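RagB/SusD domain protein (Flavobacterium johnsoniae, PDB 5J90) binds chitin as a SusD-like protein of a chitin utilization locus, probably holding chitin chains at the cell surface for uptake. Local coordinates at residues 299-304 against 446-451. Residues are numbered along the deposited sequence; the frame is centred on the assembly and turned at random.
Sequences GVRTGI and KLFPVL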
loop_
_atom_site.group_PDB
_atom_site.type_symbol
_atom_site.label_atom_id
_atom_site.label_comp_id
_atom_site.label_asym_id
_atom_site.label_seq_id
_atom_site.Cartn_x
_atom_site.Cartn_y
_atom_site.Cartn_z
ATOM N N GLY A 299 -11.853 31.507 10.127
ATOM C CA GLY A 299 -10.879 30.782 9.335
ATOM C C GLY A 299 -11.224 30.779 7.862
ATOM O O GLY A 299 -12.364 31.067 7.469
ATOM N N VAL A 300 -10.228 30.440 7.051
ATOM C CA VAL A 300 -10.337 30.429 5.603
ATOM C C VAL A 300 -10.356 28.981 5.098
ATOM O O VAL A 300 -9.581 28.135 5.568
ATOM C CB VAL A 300 -9.158 31.189 4.979
ATOM C CG1 VAL A 300 -9.254 31.181 3.464
ATOM C CG2 VAL A 300 -9.115 32.619 5.521
ATOM N N ARG A 301 -11.244 28.695 4.149
ATOM C CA ARG A 301 -11.356 27.363 3.561
ATOM C C ARG A 301 -10.197 27.126 2.596
ATOM O O ARG A 301 -9.811 28.017 1.842
ATOM C CB ARG A 301 -12.691 27.248 2.817
ATOM C CG ARG A 301 -12.956 25.892 2.196
ATOM C CD ARG A 301 -13.790 25.033 3.102
ATOM N NE ARG A 301 -14.019 23.718 2.514
ATOM C CZ ARG A 301 -15.194 23.260 2.095
ATOM N NH1 ARG A 301 -16.293 24.005 2.197
ATOM N NH2 ARG A 301 -15.274 22.040 1.583
ATOM N N THR A 302 -9.633 25.917 2.614
ATOM C CA THR A 302 -8.569 25.590 1.666
ATOM C C THR A 302 -9.091 24.826 0.442
ATOM O O THR A 302 -10.075 24.080 0.527
ATOM C CB THR A 302 -7.398 24.816 2.334
ATOM O OG1 THR A 302 -6.267 24.811 1.454
ATOM C CG2 THR A 302 -7.794 23.379 2.655
ATOM N N GLY A 303 -8.432 25.028 -0.696
ATOM C CA GLY A 303 -8.836 24.403 -1.941
ATOM C C GLY A 303 -10.045 25.079 -2.560
ATOM O O GLY A 303 -11.006 24.418 -2.958
ATOM N N ILE A 304 -9.982 26.403 -2.656
ATOM C CA ILE A 304 -11.116 27.186 -3.128
ATOM C C ILE A 304 -10.754 28.061 -4.317
ATOM O O ILE A 304 -9.581 28.214 -4.677
ATOM C CB ILE A 304 -11.667 28.095 -2.009
ATOM C CG1 ILE A 304 -10.568 29.024 -1.485
ATOM C CG2 ILE A 304 -12.249 27.261 -0.874
ATOM C CD1 ILE A 304 -11.075 30.130 -0.567
ATOM N N LYS A 446 -11.333 14.407 10.971
ATOM C CA LYS A 446 -11.991 14.627 9.690
ATOM C C LYS A 446 -11.776 16.083 9.268
ATOM O O LYS A 446 -11.924 16.997 10.082
ATOM C CB LYS A 446 -13.494 14.325 9.785
ATOM C CG LYS A 446 -13.841 12.949 10.355
ATOM C CD LYS A 446 -13.251 11.811 9.540
ATOM C CE LYS A 446 -13.893 11.707 8.169
ATOM N NZ LYS A 446 -13.530 10.423 7.491
ATOM N N LEU A 447 -11.425 16.281 8.000
ATOM C CA LEU A 447 -11.143 17.606 7.445
ATOM C C LEU A 447 -12.071 17.934 6.278
ATOM O O LEU A 447 -12.547 17.044 5.574
ATOM C CB LEU A 447 -9.685 17.680 6.964
ATOM C CG LEU A 447 -8.587 17.419 8.000
ATOM C CD1 LEU A 447 -7.209 17.432 7.339
ATOM C CD2 LEU A 447 -8.646 18.426 9.150
ATOM N N PHE A 448 -12.315 19.219 6.046
ATOM C CA PHE A 448 -13.137 19.615 4.903
ATOM C C PHE A 448 -12.417 19.317 3.590
ATOM O O PHE A 448 -11.273 19.728 3.398
ATOM C CB PHE A 448 -13.467 21.113 4.955
ATOM C CG PHE A 448 -14.266 21.529 6.164
ATOM C CD1 PHE A 448 -15.427 20.855 6.518
ATOM C CD2 PHE A 448 -13.863 22.607 6.933
ATOM C CE1 PHE A 448 -16.166 21.247 7.620
ATOM C CE2 PHE A 448 -14.596 23.002 8.041
ATOM C CZ PHE A 448 -15.746 22.325 8.381
ATOM N N PRO A 449 -13.092 18.623 2.661
ATOM C CA PRO A 449 -12.479 18.350 1.355
ATOM C C PRO A 449 -12.315 19.620 0.520
ATOM O O PRO A 449 -13.075 20.580 0.679
ATOM C CB PRO A 449 -13.478 17.399 0.689
ATOM C CG PRO A 449 -14.788 17.682 1.375
ATOM C CD PRO A 449 -14.402 17.965 2.807
ATOM N N VAL A 450 -11.331 19.642 -0.368
ATOM C CA VAL A 450 -11.169 20.792 -1.255
ATOM C C VAL A 450 -12.370 20.903 -2.193
ATOM O O VAL A 450 -13.051 19.914 -2.466
ATOM C CB VAL A 450 -9.851 20.746 -2.077
ATOM C CG1 VAL A 450 -8.641 20.758 -1.148
ATOM C CG2 VAL A 450 -9.820 19.539 -3.026
ATOM N N LEU A 451 -12.628 22.118 -2.668
ATOM C CA LEU A 451 -13.708 22.375 -3.621
ATOM C C LEU A 451 -13.173 22.456 -5.041
ATOM O O LEU A 451 -13.927 22.289 -6.001
ATOM C CB LEU A 451 -14.429 23.676 -3.269
ATOM C CG LEU A 451 -15.155 23.627 -1.930
ATOM C CD1 LEU A 451 -15.760 24.988 -1.589
ATOM C CD2 LEU A 451 -16.220 22.545 -1.946
HETATM O O HOH W 1 -11.409 22.541 2.489
#
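Gly303 and Leu451 join the two loop segments through one backbone hydrogen bond, Leu451 N to Gly303 O at 2.8 Å. The two backbones converge here, with Gly303 CA 4.4 Å from Val450 CA, and spread apart toward Arg301 and Phe448. Gly303 has positive phi, and a side chain on it would run into Val450, whose CG1 lies 3.7 Å from Gly303 CA. Arg301 spans the wider end. With CG anti to the backbone N (chi1 -178°) and a bend at chi2, its guanidinium reaches 446-451, where Arg301 NH2 donates to Pro449 O at 2.8 Å, close to straight (157°) and in the carbonyl plane. Arg301 NE donates a hydrogen bond to a water 2.9 Å away, which lies within hydrogen-bonding reach of Thr302 O and Phe448 O but cannot serve all its acceptors at once. In this SusD-family protein, dominated by helices, the contact ties two long loops together, and helix 269-277 packs against Phe448. Leu451 CG sits over one guanidinium face, nearer its border than its centre; on the opposite face Phe448 touches with CB, 3.6 Å from Arg301 NE, and its ring, tilted 48° to the guanidinium plane, leads away. NH1 turns to Asn395 O, so the buried group is hydrogen-bonded from all three nitrogens. A leucine here would probably leave Pro449 O without its NH2 donor and the bridging water without its NE donor. Farther along, Ile304 CG2 meets Leu451 CD1 at 4.2 Å.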